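PDB 3DOA: fibrinogen binding protein from Staphylococcus aureus subsp. aureus Mu50, which probably binds fibrinogen and carries the N-terminal and middle domains of the NFACT family. Local coordinates for residues Arg79-Lys91 with Ile101-Arg115. Numbering follows the deposited sequence.
Sequences RKHLEGGIIESIK and IDIKSKDEIGDTIYR
A classic beta bulge marks the antiparallel hairpin in which strand 86-91 pairs with strand 101-106. I86 and K104 form a hydrogen-bonded pair; after the non-hydrogen-bonded pair I87-I103, the extra residue falls at E88 and S89, which share D102 as their partner across the strands. The carbonyl oxygen of D102 takes the E88 N-H at 2.7 Å and, weakly, that of S89, while D102 N returns a nearly straight bond to S89 O (2.7 Å, 176°). Beyond the bulge K91 curls back, bent at chi3 and chi4, and NZ lies 3.1 Å from both D102 OD1 and D102 OD2, a salt bridge whose hydrogen bonds are weak; D102 OD1 is also bonded to T116 OG1, so the carboxylate links three strands. On the buried face, I87 CG2 meets I101 CG2 at 3.7 Å, and I87 CG1 lies against I103 CG1, the two side chains running at a slant to each other. I103 CD1 turns up against both methyls of L82, on the last turn of helix 73-82.

That helix end is tied down by polar groups. S105 OG donates to H81 O (2.7 Å), and R115 NE reaches H81 ND1 at the ring edge (3.0 Å), with guanidinium and imidazole planes 49° apart. R115 CB packs on L82 CD2 (3.6 Å).

Strand 86-92 is an outermost strand of its five-stranded sheet; I87 on V38, L82 on I26 and M36, and I103 on V23 join the hairpin to the neighbouring four-stranded sheet.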
loop_
_atom_site.group_PDB
_atom_site.type_symbol
_atom_site.label_atom_id
_atom_site.label_comp_id
_atom_site.label_asym_id
_atom_site.label_seq_id
_atom_site.Cartn_x
_atom_site.Cartn_y
_atom_site.Cartn_z
ATOM N N ARG A 79 -14.153 16.911 -0.580
ATOM C CA ARG A 79 -14.979 17.366 -1.670
ATOM C C ARG A 79 -14.594 18.746 -2.177
ATOM O O ARG A 79 -14.470 18.949 -3.386
ATOM C CB ARG A 79 -16.397 17.429 -1.204
ATOM C CG ARG A 79 -16.878 16.106 -0.706
ATOM C CD ARG A 79 -18.260 16.164 -0.075
ATOM N NE ARG A 79 -18.927 14.881 -0.251
ATOM C CZ ARG A 79 -20.163 14.584 0.122
ATOM N NH1 ARG A 79 -20.978 15.460 0.691
ATOM N NH2 ARG A 79 -20.589 13.368 -0.107
ATOM N N LYS A 80 -14.415 19.683 -1.252
ATOM C CA LYS A 80 -13.988 21.038 -1.578
ATOM C C LYS A 80 -12.827 21.052 -2.534
ATOM O O LYS A 80 -12.840 21.714 -3.546
ATOM C CB LYS A 80 -13.501 21.716 -0.322
ATOM C CG LYS A 80 -13.798 23.200 -0.224
ATOM C CD LYS A 80 -13.039 23.935 0.975
ATOM C CE LYS A 80 -11.849 24.828 0.488
ATOM N NZ LYS A 80 -11.985 26.221 1.032
ATOM N N HIS A 81 -11.794 20.293 -2.216
ATOM C CA HIS A 81 -10.564 20.319 -3.000
ATOM C C HIS A 81 -10.494 19.314 -4.125
ATOM O O HIS A 81 -9.691 19.501 -5.040
ATOM C CB HIS A 81 -9.392 20.045 -2.097
ATOM C CG HIS A 81 -9.146 21.099 -1.077
ATOM N ND1 HIS A 81 -8.087 21.976 -1.169
ATOM C CD2 HIS A 81 -9.763 21.366 0.097
ATOM C CE1 HIS A 81 -8.089 22.762 -0.105
ATOM N NE2 HIS A 81 -9.098 22.417 0.676
ATOM N N LEU A 82 -11.257 18.228 -4.051
ATOM C CA LEU A 82 -11.056 17.115 -4.999
ATOM C C LEU A 82 -12.260 16.814 -5.868
ATOM O O LEU A 82 -12.132 16.474 -7.014
ATOM C CB LEU A 82 -10.635 15.853 -4.252
ATOM C CG LEU A 82 -9.442 16.009 -3.299
ATOM C CD1 LEU A 82 -9.108 14.698 -2.607
ATOM C CD2 LEU A 82 -8.216 16.579 -4.019
ATOM N N GLU A 83 -13.447 16.970 -5.316
ATOM C CA GLU A 83 -14.653 16.670 -6.044
ATOM C C GLU A 83 -14.604 17.567 -7.246
ATOM O O GLU A 83 -14.390 18.799 -7.139
ATOM C CB GLU A 83 -15.869 16.950 -5.181
ATOM C CG GLU A 83 -17.070 16.125 -5.530
ATOM C CD GLU A 83 -18.146 16.139 -4.398
ATOM O OE1 GLU A 83 -18.145 15.171 -3.557
ATOM O OE2 GLU A 83 -18.987 17.110 -4.353
ATOM N N GLY A 84 -14.744 16.937 -8.393
ATOM C CA GLY A 84 -14.561 17.612 -9.659
ATOM C C GLY A 84 -13.328 17.200 -10.436
ATOM O O GLY A 84 -13.399 17.084 -11.654
ATOM N N GLY A 85 -12.226 16.966 -9.718
ATOM C CA GLY A 85 -10.878 16.812 -10.283
ATOM C C GLY A 85 -10.623 15.595 -11.139
ATOM O O GLY A 85 -11.414 14.640 -11.194
ATOM N N ILE A 86 -9.515 15.647 -11.845
ATOM C CA ILE A 86 -9.077 14.516 -12.585
ATOM C C ILE A 86 -7.872 13.943 -11.869
ATOM O O ILE A 86 -7.087 14.675 -11.219
ATOM C CB ILE A 86 -8.685 14.885 -14.035
ATOM C CG1 ILE A 86 -9.843 15.574 -14.723
ATOM C CG2 ILE A 86 -8.228 13.664 -14.836
ATOM C CD1 ILE A 86 -11.108 14.854 -14.756
ATOM N N ILE A 87 -7.748 12.622 -12.008
ATOM C CA ILE A 87 -6.646 11.879 -11.390
ATOM C C ILE A 87 -5.595 11.875 -12.432
ATOM O O ILE A 87 -5.753 11.350 -13.500
ATOM C CB ILE A 87 -7.004 10.408 -10.918
ATOM C CG1 ILE A 87 -7.875 10.467 -9.660
ATOM C CG2 ILE A 87 -5.778 9.705 -10.541
ATOM C CD1 ILE A 87 -9.041 9.489 -9.653
ATOM N N GLU A 88 -4.526 12.530 -12.098
ATOM C CA GLU A 88 -3.417 12.626 -13.009
ATOM C C GLU A 88 -2.443 11.499 -12.835
ATOM O O GLU A 88 -1.707 11.233 -13.746
ATOM C CB GLU A 88 -2.638 13.932 -12.759
ATOM C CG GLU A 88 -3.471 15.172 -12.860
ATOM C CD GLU A 88 -2.809 16.183 -13.728
ATOM O OE1 GLU A 88 -1.696 16.643 -13.325
ATOM O OE2 GLU A 88 -3.386 16.491 -14.815
ATOM N N SER A 89 -2.373 10.947 -11.624
ATOM C CA SER A 89 -1.401 9.915 -11.264
ATOM C C SER A 89 -1.747 9.260 -9.935
ATOM O O SER A 89 -2.267 9.935 -9.002
ATOM C CB SER A 89 0.019 10.442 -11.218
ATOM O OG SER A 89 0.739 9.906 -10.145
ATOM N N ILE A 90 -1.498 7.931 -9.901
ATOM C CA ILE A 90 -1.510 7.106 -8.699
ATOM C C ILE A 90 -0.232 6.325 -8.723
ATOM O O ILE A 90 0.062 5.641 -9.692
ATOM C CB ILE A 90 -2.586 6.111 -8.736
ATOM C CG1 ILE A 90 -3.942 6.787 -9.026
ATOM C CG2 ILE A 90 -2.607 5.401 -7.416
ATOM C CD1 ILE A 90 -5.100 5.789 -9.321
ATOM N N LYS A 91 0.546 6.444 -7.658
ATOM C CA LYS A 91 1.900 5.953 -7.637
ATOM C C LYS A 91 2.285 5.573 -6.167
ATOM O O LYS A 91 1.620 5.903 -5.204
ATOM C CB LYS A 91 2.811 7.021 -8.285
ATOM C CG LYS A 91 3.365 8.033 -7.265
ATOM C CD LYS A 91 3.802 9.454 -7.744
ATOM C CE LYS A 91 2.624 10.480 -7.544
ATOM N NZ LYS A 91 2.972 11.816 -6.815
ATOM N N ILE A 101 -1.979 9.794 -4.689
ATOM C CA ILE A 101 -2.827 10.082 -5.814
ATOM C C ILE A 101 -2.790 11.577 -6.028
ATOM O O ILE A 101 -3.049 12.341 -5.094
ATOM C CB ILE A 101 -4.282 9.725 -5.578
ATOM C CG1 ILE A 101 -4.396 8.312 -5.005
ATOM C CG2 ILE A 101 -5.054 9.895 -6.883
ATOM C CD1 ILE A 101 -5.660 8.095 -4.229
ATOM N N ASP A 102 -2.495 11.939 -7.283
ATOM C CA ASP A 102 -2.329 13.301 -7.778
ATOM C C ASP A 102 -3.585 13.739 -8.508
ATOM O O ASP A 102 -3.966 13.191 -9.553
ATOM C CB ASP A 102 -1.150 13.337 -8.740
ATOM C CG ASP A 102 0.214 13.413 -8.024
ATOM O OD1 ASP A 102 0.311 13.453 -6.747
ATOM O OD2 ASP A 102 1.218 13.442 -8.783
ATOM N N ILE A 103 -4.258 14.727 -7.942
ATOM C CA ILE A 103 -5.475 15.273 -8.564
ATOM C C ILE A 103 -5.263 16.746 -8.989
ATOM O O ILE A 103 -4.587 17.513 -8.312
ATOM C CB ILE A 103 -6.707 15.089 -7.661
ATOM C CG1 ILE A 103 -6.939 13.578 -7.376
ATOM C CG2 ILE A 103 -7.939 15.706 -8.339
ATOM C CD1 ILE A 103 -7.573 13.236 -6.026
ATOM N N LYS A 104 -5.776 17.084 -10.176
ATOM C CA LYS A 104 -5.862 18.470 -10.638
ATOM C C LYS A 104 -7.339 18.887 -10.646
ATOM O O LYS A 104 -8.156 18.159 -11.140
ATOM C CB LYS A 104 -5.209 18.569 -12.015
ATOM C CG LYS A 104 -5.464 19.882 -12.758
ATOM C CD LYS A 104 -4.698 19.874 -14.091
ATOM C CE LYS A 104 -4.921 21.161 -14.901
ATOM N NZ LYS A 104 -3.901 21.227 -15.955
ATOM N N SER A 105 -7.693 20.003 -10.057
ATOM C CA SER A 105 -9.088 20.398 -9.897
ATOM C C SER A 105 -9.246 21.913 -9.979
ATOM O O SER A 105 -8.261 22.624 -10.250
ATOM C CB SER A 105 -9.643 19.882 -8.567
ATOM O OG SER A 105 -8.968 20.475 -7.472
ATOM N N LYS A 106 -10.426 22.451 -9.725
ATOM C CA LYS A 106 -10.695 23.886 -9.636
ATOM C C LYS A 106 -11.077 24.267 -8.233
ATOM O O LYS A 106 -11.828 23.537 -7.590
ATOM C CB LYS A 106 -11.929 24.255 -10.494
ATOM C CG LYS A 106 -11.883 23.883 -12.008
ATOM C CD LYS A 106 -10.682 24.532 -12.741
ATOM C CE LYS A 106 -10.766 24.399 -14.273
ATOM N NZ LYS A 106 -12.142 24.650 -14.805
ATOM N N ASP A 107 -10.642 25.441 -7.785
ATOM C CA ASP A 107 -11.229 26.033 -6.611
ATOM C C ASP A 107 -12.535 26.707 -6.872
ATOM O O ASP A 107 -13.081 26.680 -7.979
ATOM C CB ASP A 107 -10.304 27.013 -5.913
ATOM C CG ASP A 107 -10.031 28.256 -6.689
ATOM O OD1 ASP A 107 -10.840 28.738 -7.504
ATOM O OD2 ASP A 107 -8.948 28.788 -6.448
ATOM N N GLU A 108 -13.048 27.278 -5.797
ATOM C CA GLU A 108 -14.304 28.036 -5.789
ATOM C C GLU A 108 -14.573 28.968 -6.927
ATOM O O GLU A 108 -15.671 28.973 -7.450
ATOM C CB GLU A 108 -14.272 28.989 -4.636
ATOM C CG GLU A 108 -14.666 28.455 -3.353
ATOM C CD GLU A 108 -14.760 29.633 -2.458
ATOM O OE1 GLU A 108 -13.937 30.571 -2.674
ATOM O OE2 GLU A 108 -15.682 29.676 -1.606
ATOM N N ILE A 109 -13.606 29.842 -7.199
ATOM C CA ILE A 109 -13.697 30.789 -8.310
ATOM C C ILE A 109 -13.092 30.275 -9.607
ATOM O O ILE A 109 -12.658 31.053 -10.405
ATOM C CB ILE A 109 -13.071 32.143 -7.943
ATOM C CG1 ILE A 109 -11.567 32.049 -7.736
ATOM C CG2 ILE A 109 -13.664 32.571 -6.692
ATOM C CD1 ILE A 109 -10.856 33.244 -8.154
ATOM N N GLY A 110 -13.065 28.964 -9.802
ATOM C CA GLY A 110 -12.568 28.377 -11.013
ATOM C C GLY A 110 -11.074 28.301 -11.207
ATOM O O GLY A 110 -10.654 27.730 -12.168
ATOM N N ASP A 111 -10.222 28.841 -10.360
ATOM C CA ASP A 111 -8.785 28.757 -10.727
ATOM C C ASP A 111 -8.263 27.371 -10.481
ATOM O O ASP A 111 -8.611 26.780 -9.439
ATOM C CB ASP A 111 -7.918 29.706 -9.913
ATOM C CG ASP A 111 -8.365 31.143 -10.000
ATOM O OD1 ASP A 111 -9.562 31.409 -10.263
ATOM O OD2 ASP A 111 -7.496 32.005 -9.784
ATOM N N THR A 112 -7.395 26.852 -11.372
ATOM C CA THR A 112 -6.920 25.415 -11.211
ATOM C C THR A 112 -6.042 25.214 -9.954
ATOM O O THR A 112 -5.202 26.053 -9.618
ATOM C CB THR A 112 -6.192 24.794 -12.439
ATOM O OG1 THR A 112 -4.892 25.353 -12.531
ATOM C CG2 THR A 112 -6.958 25.020 -13.767
ATOM N N ILE A 113 -6.307 24.120 -9.241
ATOM C CA ILE A 113 -5.538 23.725 -8.050
ATOM C C ILE A 113 -5.005 22.298 -8.256
ATOM O O ILE A 113 -5.642 21.445 -8.896
ATOM C CB ILE A 113 -6.355 23.836 -6.710
ATOM C CG1 ILE A 113 -7.702 23.115 -6.844
ATOM C CG2 ILE A 113 -6.525 25.270 -6.340
ATOM C CD1 ILE A 113 -8.511 23.017 -5.598
ATOM N N TYR A 114 -3.813 22.087 -7.729
ATOM C CA TYR A 114 -3.117 20.833 -7.816
ATOM C C TYR A 114 -3.018 20.279 -6.375
ATOM O O TYR A 114 -2.449 20.904 -5.485
ATOM C CB TYR A 114 -1.728 21.070 -8.414
ATOM C CG TYR A 114 -1.713 21.241 -9.931
ATOM C CD1 TYR A 114 -1.470 22.476 -10.505
ATOM C CD2 TYR A 114 -1.941 20.158 -10.794
ATOM C CE1 TYR A 114 -1.432 22.620 -11.891
ATOM C CE2 TYR A 114 -1.921 20.277 -12.142
ATOM C CZ TYR A 114 -1.657 21.515 -12.707
ATOM O OH TYR A 114 -1.648 21.693 -14.087
ATOM N N ARG A 115 -3.603 19.098 -6.174
ATOM C CA ARG A 115 -3.660 18.361 -4.887
ATOM C C ARG A 115 -3.066 16.931 -4.958
ATOM O O ARG A 115 -3.116 16.298 -6.024
ATOM C CB ARG A 115 -5.102 18.238 -4.486
ATOM C CG ARG A 115 -5.784 19.550 -4.403
ATOM C CD ARG A 115 -5.170 20.401 -3.338
ATOM N NE ARG A 115 -5.835 21.696 -3.108
ATOM C CZ ARG A 115 -5.236 22.863 -3.284
ATOM N NH1 ARG A 115 -3.967 22.946 -3.739
ATOM N NH2 ARG A 115 -5.923 23.954 -3.020
HETATM O O HOH W 1 -14.012 22.036 -7.751
#